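Local coordinates for protein transcriptional regulator of the TetR/AcrR family (Thermobifida fusca YX, PDB 3DCF) that probably acts as a TetR/AcrR-type transcriptional repressor, using a helix-turn-helix domain to bind cis-regulatory DNA, at residues V113-T118 / T179-A184; R189-D192 / S198-E201; R107-L112 / Q205-L210; E92-I97 / T152-R157. All blocks are in the same frame, centred on the assembly; numbering follows the deposited sequence.

Contact 1 (V113-T118 / T179-A184); sequences VEHTRT and TLLGAA
In the buried helical core of the C-terminal domain, H115 and T116 of helix 104-121 meet L181 and A184 of helix 173-185. The two short segments run in broadly the same direction, with a crossing angle of -31°. Their backbones come nearest at T116 and A184, whose CA atoms are 5.3 Å apart; the single methyl of A184 leaves room for this close approach. That methyl, CB of A184, sits 3.4 Å from OG1 of T116. It also reaches CD2 of H115 at 3.8 Å, arriving at the edge of the imidazole and in its plane. L181 takes a face of the same ring: its CD2 stands 4.0 Å from the centroid of the H115 ring in a CH-pi contact, offset toward the rim. H115 is placed for both neighbours by its first torsion, which sets CG opposite the backbone N (chi1 -174°) and lets the ring reach toward helix 173-185. A leucine in place of H115 would probably lose the flat face on which L181 rests and leave Y151, which packs edge-to-face with the imidazole, without its aromatic mate. T116 brings a polar atom to an apolar spot, but its OG1 is hydrogen-bonded to L112 O within its own helix, so against A184 it only packs. V203 of helix 199-212 also touches T116. An alanine methyl at T116 and an imidazole shared between L181 and A184 make this a helix-helix interface of the all-helical C-terminal domain, which commonly binds ligand and dimerises in TetR-family regulators.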
loop_
_atom_site.group_PDB
_atom_site.type_symbol
_atom_site.label_atom_id
_atom_site.label_comp_id
_atom_site.label_asym_id
_atom_site.label_seq_id
_atom_site.Cartn_x
_atom_site.Cartn_y
_atom_site.Cartn_z
ATOM N N VAL A 113 -4.725 16.457 -2.019
ATOM C CA VAL A 113 -3.727 17.089 -2.919
ATOM C C VAL A 113 -2.421 17.321 -2.145
ATOM O O VAL A 113 -1.334 17.070 -2.660
ATOM C CB VAL A 113 -4.208 18.467 -3.468
ATOM C CG1 VAL A 113 -3.093 19.157 -4.276
ATOM C CG2 VAL A 113 -5.489 18.320 -4.302
ATOM N N GLU A 114 -2.559 17.819 -0.916
ATOM C CA GLU A 114 -1.428 18.056 -0.005
ATOM C C GLU A 114 -0.724 16.751 0.386
ATOM O O GLU A 114 0.497 16.691 0.347
ATOM C CB GLU A 114 -1.918 18.795 1.262
ATOM C CG GLU A 114 -0.886 19.006 2.381
ATOM C CD GLU A 114 0.417 19.612 1.882
ATOM O OE1 GLU A 114 0.389 20.638 1.177
ATOM O OE2 GLU A 114 1.474 19.045 2.187
ATOM N N HIS A 115 -1.510 15.739 0.761
ATOM C CA HIS A 115 -0.990 14.428 1.189
ATOM C C HIS A 115 -0.204 13.718 0.080
ATOM O O HIS A 115 0.912 13.250 0.320
ATOM C CB HIS A 115 -2.121 13.538 1.734
ATOM C CG HIS A 115 -1.647 12.245 2.318
ATOM N ND1 HIS A 115 -0.936 12.175 3.499
ATOM C CD2 HIS A 115 -1.799 10.968 1.896
ATOM C CE1 HIS A 115 -0.655 10.913 3.769
ATOM N NE2 HIS A 115 -1.167 10.159 2.812
ATOM N N THR A 116 -0.772 13.696 -1.125
ATOM C CA THR A 116 -0.134 13.083 -2.306
ATOM C C THR A 116 1.136 13.829 -2.722
ATOM O O THR A 116 2.135 13.186 -3.048
ATOM C CB THR A 116 -1.105 13.006 -3.498
ATOM O OG1 THR A 116 -2.381 12.544 -3.041
ATOM C CG2 THR A 116 -0.570 12.052 -4.569
ATOM N N ARG A 117 1.084 15.172 -2.725
ATOM C CA ARG A 117 2.272 16.031 -2.979
ATOM C C ARG A 117 3.403 15.681 -2.012
ATOM O O ARG A 117 4.551 15.548 -2.429
ATOM C CB ARG A 117 1.968 17.544 -2.838
ATOM C CG ARG A 117 1.399 18.258 -4.071
ATOM C CD ARG A 117 1.417 19.806 -3.879
ATOM N NE ARG A 117 0.492 20.283 -2.834
ATOM C CZ ARG A 117 0.447 21.522 -2.301
ATOM N NH1 ARG A 117 1.306 22.487 -2.664
ATOM N NH2 ARG A 117 -0.465 21.798 -1.362
ATOM N N THR A 118 3.061 15.541 -0.729
ATOM C CA THR A 118 4.033 15.184 0.309
ATOM C C THR A 118 4.617 13.790 0.084
ATOM O O THR A 118 5.809 13.598 0.345
ATOM C CB THR A 118 3.427 15.275 1.730
ATOM O OG1 THR A 118 2.795 16.549 1.883
ATOM C CG2 THR A 118 4.497 15.097 2.823
ATOM N N THR A 179 -9.285 4.222 2.396
ATOM C CA THR A 179 -9.275 3.988 0.944
ATOM C C THR A 179 -8.703 5.182 0.168
ATOM O O THR A 179 -7.890 4.991 -0.754
ATOM C CB THR A 179 -10.697 3.631 0.413
ATOM O OG1 THR A 179 -11.161 2.424 1.043
ATOM C CG2 THR A 179 -10.700 3.454 -1.125
ATOM N N LEU A 180 -9.132 6.393 0.532
ATOM C CA LEU A 180 -8.679 7.625 -0.144
ATOM C C LEU A 180 -7.200 7.896 0.147
ATOM O O LEU A 180 -6.432 8.184 -0.776
ATOM C CB LEU A 180 -9.537 8.842 0.256
ATOM C CG LEU A 180 -11.044 8.902 -0.086
ATOM C CD1 LEU A 180 -11.683 10.142 0.627
ATOM C CD2 LEU A 180 -11.311 8.901 -1.600
ATOM N N LEU A 181 -6.820 7.814 1.431
ATOM C CA LEU A 181 -5.412 7.965 1.853
ATOM C C LEU A 181 -4.580 6.815 1.286
ATOM O O LEU A 181 -3.491 7.050 0.790
ATOM C CB LEU A 181 -5.268 8.028 3.382
ATOM C CG LEU A 181 -5.811 9.261 4.126
ATOM C CD1 LEU A 181 -5.690 9.054 5.622
ATOM C CD2 LEU A 181 -5.101 10.577 3.693
ATOM N N GLY A 182 -5.110 5.588 1.349
ATOM C CA GLY A 182 -4.471 4.394 0.779
ATOM C C GLY A 182 -4.132 4.536 -0.699
ATOM O O GLY A 182 -3.042 4.132 -1.122
ATOM N N ALA A 183 -5.072 5.104 -1.470
ATOM C CA ALA A 183 -4.885 5.376 -2.916
ATOM C C ALA A 183 -3.745 6.380 -3.155
ATOM O O ALA A 183 -2.983 6.229 -4.103
ATOM C CB ALA A 183 -6.193 5.886 -3.567
ATOM N N ALA A 184 -3.647 7.392 -2.288
ATOM C CA ALA A 184 -2.574 8.401 -2.341
ATOM C C ALA A 184 -1.208 7.807 -1.969
ATOM O O ALA A 184 -0.222 8.053 -2.659
ATOM C CB ALA A 184 -2.898 9.578 -1.418
#

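Contact 2 (R189-D192 / S198-E201); sequences RWYD and SADE
The phenol ring of Y191 points its hydroxyl end at the start of helix 199-212, where S198 O and A199 N come up to it obliquely. Most of the touching is done by OH. It lies 3.3 Å from A199 N, but the angle is too poor for a hydrogen bond, and the same Y191 OH is 3.8 Å from A199 CB. The ring carbon behind it is looser, with Y191 CZ 4.4 Å from A199 CB. With CG turned opposite the backbone N (chi1 178°), the ring extends from just after helix 187-190 toward helix 199-212, and the CA atoms of Y191 and A199 can stay 8.7 Å apart. L120 of helix 104-121 packs against both Y191 and A199, while V202 adds a further contact to the tyrosine.

The second flat group is the carboxylate of E201, whose OE2 is gripped twice by S198. The backbone N of S198 donates to E201 OE2 over 2.9 Å in a nearly straight bond (169°), reaching it from above the carboxylate plane. S198 OG donates to E201 OE2 over 2.7 Å, and there the carboxylate oxygen uses its anti lone pair, on the side away from the other oxygen. S198 is the N-cap residue, so the bond from its backbone N to the glutamate three residues on is one half of a capping box. Y191 thus touches a capped helix start with its hydroxyl end, where the chain turns through a short loop into helix 199-212, which in this TetR-type C-terminal domain also contacts the second subunit.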
loop_
_atom_site.group_PDB
_atom_site.type_symbol
_atom_site.label_atom_id
_atom_site.label_comp_id
_atom_site.label_asym_id
_atom_site.label_seq_id
_atom_site.Cartn_x
_atom_site.Cartn_y
_atom_site.Cartn_z
ATOM N N ARG A 189 4.993 2.826 -4.255
ATOM C CA ARG A 189 5.360 1.550 -4.898
ATOM C C ARG A 189 5.409 1.593 -6.431
ATOM O O ARG A 189 6.181 0.822 -7.006
ATOM C CB ARG A 189 4.468 0.384 -4.426
ATOM C CG ARG A 189 4.775 -0.098 -2.990
ATOM C CD ARG A 189 4.242 -1.511 -2.723
ATOM N NE ARG A 189 4.960 -2.614 -3.412
ATOM C CZ ARG A 189 4.632 -3.216 -4.574
ATOM N NH1 ARG A 189 3.569 -2.854 -5.300
ATOM N NH2 ARG A 189 5.396 -4.218 -5.029
ATOM N N TRP A 190 4.635 2.480 -7.082
ATOM C CA TRP A 190 4.598 2.565 -8.567
ATOM C C TRP A 190 5.153 3.840 -9.250
ATOM O O TRP A 190 5.615 3.738 -10.393
ATOM C CB TRP A 190 3.186 2.261 -9.105
ATOM C CG TRP A 190 2.124 3.282 -8.823
ATOM C CD1 TRP A 190 1.226 3.256 -7.810
ATOM C CD2 TRP A 190 1.836 4.464 -9.589
ATOM N NE1 TRP A 190 0.392 4.342 -7.887
ATOM C CE2 TRP A 190 0.745 5.106 -8.964
ATOM C CE3 TRP A 190 2.393 5.042 -10.748
ATOM C CZ2 TRP A 190 0.190 6.305 -9.452
ATOM C CZ3 TRP A 190 1.845 6.245 -11.237
ATOM C CH2 TRP A 190 0.753 6.859 -10.583
ATOM N N TYR A 191 5.094 5.008 -8.594
ATOM C CA TYR A 191 5.579 6.270 -9.206
ATOM C C TYR A 191 7.100 6.272 -9.520
ATOM O O TYR A 191 7.925 6.024 -8.632
ATOM C CB TYR A 191 5.218 7.505 -8.365
ATOM C CG TYR A 191 5.751 8.821 -8.937
ATOM C CD1 TYR A 191 5.261 9.343 -10.151
ATOM C CD2 TYR A 191 6.748 9.548 -8.266
ATOM C CE1 TYR A 191 5.760 10.566 -10.691
ATOM C CE2 TYR A 191 7.255 10.773 -8.792
ATOM C CZ TYR A 191 6.755 11.276 -10.000
ATOM O OH TYR A 191 7.259 12.470 -10.485
ATOM N N ASP A 192 7.427 6.576 -10.781
ATOM C CA ASP A 192 8.797 6.634 -11.305
ATOM C C ASP A 192 9.090 8.127 -11.578
ATOM O O ASP A 192 8.477 8.690 -12.493
ATOM C CB ASP A 192 8.896 5.783 -12.604
ATOM C CG ASP A 192 10.330 5.662 -13.160
ATOM O OD1 ASP A 192 11.168 6.566 -12.953
ATOM O OD2 ASP A 192 10.607 4.650 -13.842
ATOM N N SER A 198 4.832 13.991 -14.833
ATOM C CA SER A 198 5.448 14.711 -13.713
ATOM C C SER A 198 4.646 14.491 -12.409
ATOM O O SER A 198 3.564 13.881 -12.419
ATOM C CB SER A 198 5.545 16.207 -14.041
ATOM O OG SER A 198 4.254 16.767 -14.279
ATOM N N ALA A 199 5.198 14.982 -11.298
ATOM C CA ALA A 199 4.561 14.894 -9.977
ATOM C C ALA A 199 3.222 15.654 -9.919
ATOM O O ALA A 199 2.286 15.179 -9.284
ATOM C CB ALA A 199 5.522 15.399 -8.883
ATOM N N ASP A 200 3.150 16.813 -10.593
ATOM C CA ASP A 200 1.933 17.656 -10.668
ATOM C C ASP A 200 0.777 17.005 -11.428
ATOM O O ASP A 200 -0.377 17.157 -11.032
ATOM C CB ASP A 200 2.239 19.027 -11.310
ATOM C CG ASP A 200 3.090 19.926 -10.419
ATOM O OD1 ASP A 200 2.730 20.104 -9.233
ATOM O OD2 ASP A 200 4.094 20.492 -10.913
ATOM N N GLU A 201 1.091 16.310 -12.520
ATOM C CA GLU A 201 0.086 15.600 -13.340
ATOM C C GLU A 201 -0.507 14.399 -12.591
ATOM O O GLU A 201 -1.720 14.157 -12.663
ATOM C CB GLU A 201 0.695 15.099 -14.662
ATOM C CG GLU A 201 1.237 16.190 -15.583
ATOM C CD GLU A 201 2.065 15.614 -16.713
ATOM O OE1 GLU A 201 1.476 15.077 -17.680
ATOM O OE2 GLU A 201 3.312 15.707 -16.627
#

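Contact 3 (R107-L112 / Q205-L210); sequences RIHALL and QITRLL
T207 meets two residues of helix 104-121, its CB lying beside H109 and its CG2 methyl beside L112. Its first torsion decides which branch does what. At chi1 61° the hydroxyl lies between the backbone N and the carbonyl carbon, a crowded position for OG1, while CG2 falls opposite the carbonyl carbon. The hydroxyl is paid for by a hydrogen bond to V203 O, one turn back in its own helix. The methyl is left for packing: T207 CG2 lies 4.0 Å from the backbone C of L112 and 4.2 Å from its CB. These residues also mark the nearest backbone approach, with CA atoms of L112 and T207 6.7 Å apart.

H109 reaches over from one turn earlier. Its CG is turned opposite the backbone N (chi1 174°), which swings the imidazole toward T207, and the two side chains cross at about a right angle. Only the CE1 corner arrives, 4.0 Å from T207 CB, on an oblique approach. No hydrogen bond spans the segments. L180 of helix 173-185 touches both L112 and L210, and Y214 of the second subunit packs on H109 and L112. This light packing of one helix of the domain body against helix 199-212 lies beside the subunit interface, as expected of a TetR-family dimer.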
loop_
_atom_site.group_PDB
_atom_site.type_symbol
_atom_site.label_atom_id
_atom_site.label_comp_id
_atom_site.label_asym_id
_atom_site.label_seq_id
_atom_site.Cartn_x
_atom_site.Cartn_y
_atom_site.Cartn_z
ATOM N N ARG A 107 -12.288 20.855 1.998
ATOM C CA ARG A 107 -11.155 20.532 2.886
ATOM C C ARG A 107 -10.629 19.106 2.637
ATOM O O ARG A 107 -9.415 18.914 2.580
ATOM C CB ARG A 107 -11.516 20.776 4.367
ATOM C CG ARG A 107 -11.500 22.279 4.750
ATOM C CD ARG A 107 -12.645 22.713 5.681
ATOM N NE ARG A 107 -12.603 22.217 7.055
ATOM C CZ ARG A 107 -13.663 22.142 7.883
ATOM N NH1 ARG A 107 -14.904 22.478 7.506
ATOM N NH2 ARG A 107 -13.495 21.686 9.122
ATOM N N ILE A 108 -11.537 18.133 2.470
ATOM C CA ILE A 108 -11.168 16.747 2.114
ATOM C C ILE A 108 -10.306 16.768 0.845
ATOM O O ILE A 108 -9.216 16.181 0.829
ATOM C CB ILE A 108 -12.420 15.831 1.912
ATOM C CG1 ILE A 108 -12.986 15.362 3.260
ATOM C CG2 ILE A 108 -12.091 14.599 1.062
ATOM C CD1 ILE A 108 -12.209 14.257 3.927
ATOM N N HIS A 109 -10.778 17.473 -0.186
ATOM C CA HIS A 109 -10.046 17.584 -1.448
ATOM C C HIS A 109 -8.657 18.208 -1.264
ATOM O O HIS A 109 -7.656 17.650 -1.758
ATOM C CB HIS A 109 -10.855 18.352 -2.494
ATOM C CG HIS A 109 -10.102 18.614 -3.762
ATOM N ND1 HIS A 109 -9.962 17.668 -4.758
ATOM C CD2 HIS A 109 -9.430 19.715 -4.187
ATOM C CE1 HIS A 109 -9.239 18.176 -5.744
ATOM N NE2 HIS A 109 -8.906 19.417 -5.425
ATOM N N ALA A 110 -8.608 19.345 -0.564
ATOM C CA ALA A 110 -7.339 20.046 -0.280
ATOM C C ALA A 110 -6.353 19.154 0.484
ATOM O O ALA A 110 -5.162 19.185 0.194
ATOM C CB ALA A 110 -7.597 21.331 0.508
ATOM N N LEU A 111 -6.853 18.379 1.450
ATOM C CA LEU A 111 -6.024 17.432 2.235
ATOM C C LEU A 111 -5.384 16.333 1.368
ATOM O O LEU A 111 -4.217 15.996 1.581
ATOM C CB LEU A 111 -6.835 16.781 3.379
ATOM C CG LEU A 111 -7.261 17.649 4.574
ATOM C CD1 LEU A 111 -8.310 16.906 5.429
ATOM C CD2 LEU A 111 -6.051 18.070 5.400
ATOM N N LEU A 112 -6.143 15.797 0.405
ATOM C CA LEU A 112 -5.650 14.753 -0.517
ATOM C C LEU A 112 -4.559 15.238 -1.486
ATOM O O LEU A 112 -3.599 14.502 -1.761
ATOM C CB LEU A 112 -6.812 14.117 -1.297
ATOM C CG LEU A 112 -7.767 13.252 -0.459
ATOM C CD1 LEU A 112 -9.034 12.871 -1.269
ATOM C CD2 LEU A 112 -7.065 11.989 0.094
ATOM N N GLN A 205 -4.499 14.142 -11.458
ATOM C CA GLN A 205 -5.296 13.008 -11.971
ATOM C C GLN A 205 -5.831 12.068 -10.866
ATOM O O GLN A 205 -7.005 11.676 -10.908
ATOM C CB GLN A 205 -4.518 12.229 -13.037
ATOM C CG GLN A 205 -4.341 13.008 -14.330
ATOM C CD GLN A 205 -3.597 12.248 -15.429
ATOM O OE1 GLN A 205 -3.494 11.018 -15.424
ATOM N NE2 GLN A 205 -3.090 12.995 -16.398
ATOM N N ILE A 206 -4.975 11.738 -9.886
ATOM C CA ILE A 206 -5.361 10.919 -8.720
ATOM C C ILE A 206 -6.496 11.605 -7.947
ATOM O O ILE A 206 -7.512 10.975 -7.678
ATOM C CB ILE A 206 -4.164 10.621 -7.767
ATOM C CG1 ILE A 206 -3.225 9.593 -8.399
ATOM C CG2 ILE A 206 -4.641 10.072 -6.405
ATOM C CD1 ILE A 206 -1.920 9.379 -7.627
ATOM N N THR A 207 -6.319 12.887 -7.618
ATOM C CA THR A 207 -7.350 13.659 -6.876
ATOM C C THR A 207 -8.652 13.879 -7.706
ATOM O O THR A 207 -9.752 13.943 -7.140
ATOM C CB THR A 207 -6.797 14.995 -6.297
ATOM O OG1 THR A 207 -6.343 15.839 -7.358
ATOM C CG2 THR A 207 -5.653 14.729 -5.309
ATOM N N ARG A 208 -8.523 13.976 -9.027
ATOM C CA ARG A 208 -9.693 14.074 -9.920
ATOM C C ARG A 208 -10.415 12.715 -10.044
ATOM O O ARG A 208 -11.646 12.676 -10.166
ATOM C CB ARG A 208 -9.289 14.606 -11.304
ATOM C CG ARG A 208 -10.472 14.885 -12.269
ATOM C CD ARG A 208 -10.110 15.964 -13.320
ATOM N NE ARG A 208 -8.947 15.601 -14.142
ATOM C CZ ARG A 208 -8.964 14.874 -15.270
ATOM N NH1 ARG A 208 -10.098 14.369 -15.778
ATOM N NH2 ARG A 208 -7.805 14.629 -15.896
ATOM N N LEU A 209 -9.653 11.614 -10.019
ATOM C CA LEU A 209 -10.213 10.259 -10.076
ATOM C C LEU A 209 -11.030 9.952 -8.822
ATOM O O LEU A 209 -12.191 9.554 -8.925
ATOM C CB LEU A 209 -9.103 9.219 -10.269
ATOM C CG LEU A 209 -9.498 7.758 -10.497
ATOM C CD1 LEU A 209 -10.307 7.584 -11.778
ATOM C CD2 LEU A 209 -8.265 6.921 -10.550
ATOM N N LEU A 210 -10.441 10.182 -7.646
ATOM C CA LEU A 210 -11.108 9.913 -6.348
ATOM C C LEU A 210 -12.367 10.772 -6.090
ATOM O O LEU A 210 -13.327 10.292 -5.490
ATOM C CB LEU A 210 -10.106 10.069 -5.183
ATOM C CG LEU A 210 -8.852 9.155 -5.198
ATOM C CD1 LEU A 210 -7.810 9.581 -4.127
ATOM C CD2 LEU A 210 -9.215 7.678 -5.081
#

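Contact 4 (E92-I97 / T152-R157)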
loop_
_atom_site.group_PDB
_atom_site.type_symbol
_atom_site.label_atom_id
_atom_site.label_comp_id
_atom_site.label_asym_id
_atom_site.label_seq_id
_atom_site.Cartn_x
_atom_site.Cartn_y
_atom_site.Cartn_z
ATOM N N GLU A 92 1.466 19.257 10.608
ATOM C CA GLU A 92 1.078 20.678 10.865
ATOM C C GLU A 92 0.366 21.302 9.652
ATOM O O GLU A 92 -0.590 22.049 9.814
ATOM C CB GLU A 92 2.269 21.566 11.252
ATOM C CG GLU A 92 2.787 21.362 12.679
ATOM C CD GLU A 92 3.902 22.346 13.080
ATOM O OE1 GLU A 92 4.003 23.453 12.492
ATOM O OE2 GLU A 92 4.672 22.012 14.008
ATOM N N ARG A 93 0.869 21.007 8.452
ATOM C CA ARG A 93 0.223 21.427 7.199
ATOM C C ARG A 93 -1.133 20.748 7.000
ATOM O O ARG A 93 -2.012 21.318 6.369
ATOM C CB ARG A 93 1.118 21.162 5.990
ATOM C CG ARG A 93 2.402 21.989 6.018
ATOM C CD ARG A 93 3.149 21.959 4.700
ATOM N NE ARG A 93 3.468 20.600 4.249
ATOM C CZ ARG A 93 4.509 19.850 4.640
ATOM N NH1 ARG A 93 5.397 20.282 5.540
ATOM N NH2 ARG A 93 4.646 18.617 4.129
ATOM N N PHE A 94 -1.294 19.546 7.565
ATOM C CA PHE A 94 -2.553 18.785 7.515
ATOM C C PHE A 94 -3.607 19.432 8.451
ATOM O O PHE A 94 -4.746 19.692 8.020
ATOM C CB PHE A 94 -2.296 17.313 7.890
ATOM C CG PHE A 94 -3.227 16.341 7.235
ATOM C CD1 PHE A 94 -3.045 16.005 5.891
ATOM C CD2 PHE A 94 -4.257 15.727 7.953
ATOM C CE1 PHE A 94 -3.888 15.081 5.250
ATOM C CE2 PHE A 94 -5.120 14.795 7.319
ATOM C CZ PHE A 94 -4.927 14.473 5.961
ATOM N N HIS A 95 -3.221 19.693 9.710
ATOM C CA HIS A 95 -4.102 20.363 10.714
ATOM C C HIS A 95 -4.616 21.737 10.266
ATOM O O HIS A 95 -5.808 22.030 10.439
ATOM C CB HIS A 95 -3.412 20.539 12.088
ATOM C CG HIS A 95 -3.563 19.370 13.013
ATOM N ND1 HIS A 95 -2.542 18.477 13.271
ATOM C CD2 HIS A 95 -4.618 18.964 13.762
ATOM C CE1 HIS A 95 -2.967 17.565 14.130
ATOM N NE2 HIS A 95 -4.223 17.836 14.441
ATOM N N ALA A 96 -3.702 22.557 9.721
ATOM C CA ALA A 96 -3.993 23.913 9.219
ATOM C C ALA A 96 -5.121 23.925 8.173
ATOM O O ALA A 96 -6.038 24.741 8.270
ATOM C CB ALA A 96 -2.726 24.554 8.642
ATOM N N ILE A 97 -5.053 22.997 7.214
ATOM C CA ILE A 97 -6.070 22.830 6.156
ATOM C C ILE A 97 -7.397 22.332 6.741
ATOM O O ILE A 97 -8.445 22.876 6.407
ATOM C CB ILE A 97 -5.602 21.849 5.034
ATOM C CG1 ILE A 97 -4.384 22.410 4.288
ATOM C CG2 ILE A 97 -6.711 21.602 4.017
ATOM C CD1 ILE A 97 -3.694 21.401 3.363
ATOM N N THR A 152 -5.639 10.044 10.276
ATOM C CA THR A 152 -6.883 9.306 10.048
ATOM C C THR A 152 -8.066 9.952 10.765
ATOM O O THR A 152 -9.111 10.165 10.157
ATOM C CB THR A 152 -6.755 7.803 10.496
ATOM O OG1 THR A 152 -5.521 7.254 10.026
ATOM C CG2 THR A 152 -7.899 6.959 9.954
ATOM N N GLU A 153 -7.877 10.289 12.040
ATOM C CA GLU A 153 -8.943 10.885 12.863
ATOM C C GLU A 153 -9.405 12.272 12.400
ATOM O O GLU A 153 -10.608 12.543 12.448
ATOM C CB GLU A 153 -8.579 10.833 14.360
ATOM C CG GLU A 153 -8.642 9.373 14.895
ATOM C CD GLU A 153 -7.953 9.140 16.246
ATOM O OE1 GLU A 153 -7.621 10.117 16.955
ATOM O OE2 GLU A 153 -7.729 7.956 16.599
ATOM N N ILE A 154 -8.467 13.110 11.925
ATOM C CA ILE A 154 -8.782 14.442 11.350
ATOM C C ILE A 154 -9.703 14.278 10.130
ATOM O O ILE A 154 -10.723 14.962 10.019
ATOM C CB ILE A 154 -7.506 15.245 10.914
ATOM C CG1 ILE A 154 -6.644 15.651 12.118
ATOM C CG2 ILE A 154 -7.891 16.526 10.185
ATOM C CD1 ILE A 154 -5.243 16.102 11.738
HETATM N N MSE A 155 -9.334 13.359 9.239
HETATM C CA MSE A 155 -10.134 13.074 8.058
HETATM C C MSE A 155 -11.436 12.309 8.365
HETATM O O MSE A 155 -12.432 12.532 7.672
HETATM C CB MSE A 155 -9.293 12.365 7.002
HETATM C CG MSE A 155 -10.066 12.061 5.741
HETATM SE SE MSE A 155 -8.980 11.928 4.170
HETATM C CE MSE A 155 -8.316 13.792 4.110
ATOM N N GLN A 156 -11.427 11.414 9.365
ATOM C CA GLN A 156 -12.645 10.657 9.765
ATOM C C GLN A 156 -13.781 11.583 10.170
ATOM O O GLN A 156 -14.899 11.449 9.650
ATOM C CB GLN A 156 -12.401 9.670 10.919
ATOM C CG GLN A 156 -11.894 8.311 10.490
ATOM C CD GLN A 156 -11.676 7.353 11.664
ATOM O OE1 GLN A 156 -11.954 7.676 12.828
ATOM N NE2 GLN A 156 -11.171 6.164 11.356
ATOM N N ARG A 157 -13.484 12.497 11.100
ATOM C CA ARG A 157 -14.468 13.487 11.589
ATOM C C ARG A 157 -14.992 14.377 10.456
ATOM O O ARG A 157 -16.196 14.643 10.376
ATOM C CB ARG A 157 -13.874 14.364 12.701
ATOM C CG ARG A 157 -13.526 13.597 13.983
ATOM C CD ARG A 157 -13.098 14.540 15.126
ATOM N NE ARG A 157 -11.845 15.262 14.853
ATOM C CZ ARG A 157 -10.605 14.849 15.155
ATOM N NH1 ARG A 157 -10.367 13.676 15.761
ATOM N NH2 ARG A 157 -9.569 15.630 14.834
#
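I154 of helix 138-164 leads its side chain into helix 75-98, between F94 and H95. From CB the longer branch leaves opposite the carbonyl carbon (chi1 -67°) and stays extended at the next bond, which drives it straight across. CG1 is the first atom to arrive, 4.0 Å from NE2 of H95. CD1, at the tip, does the rest. It sits over a face of the H95 imidazole, 3.5 Å from the ring centroid and only 15° off the normal, a CH-pi contact whose shortest distance is 3.4 Å, from I154 CD1 to H95 NE2. The same methyl touches the neighbouring aromatic differently, coming in at the edge of F94, in the ring plane, with I154 CD1 3.9 Å from F94 CD2. One methyl therefore serves a face and an edge at once.

Farther along the phenylalanine, the tip of M155, modelled as selenomethionine, takes over. A bend at its third torsion brings CE to 3.9 Å from F94 CZ, and the two side chains cross at about a right angle. Y151 packs edge-to-face on F94, and L111 of helix 104-121 touches M155. The segments run nearly parallel, with axes 10.8 Å apart, a spacing filled by these side chains.

H95 ND1 is hydrogen-bonded to L91 O in its own helix. With no hydrogen bond or salt bridge joining the segments, the contact is held by apolar packing and the CH-pi contact, and the guanidinium of R157 not far from H95 NE2 would tend to disfavour a second proton on that ring.

From the predicted DNA-binding N-terminal region, helix 75-98 leads into the C-terminal domain and opens contact 4 at 92-97. Helix 104-121 then opens contact 3 at 107-112 and, directly after, contact 1 at 113-118. Contact 4 closes at 152-157 while both are still open, so it crosses each of them. Contact 1 closes next, at 179-184; contact 2 opens and shuts within 189-201, a short loop in series with it; and contact 3, closing last at 205-210, encloses contacts 1 and 2. Helix 104-121 is thus tied by contacts 1 and 3 to helices 173-185 and 199-212, which also touch the second subunit, while contact 4 joins helix 75-98 to helix 138-164.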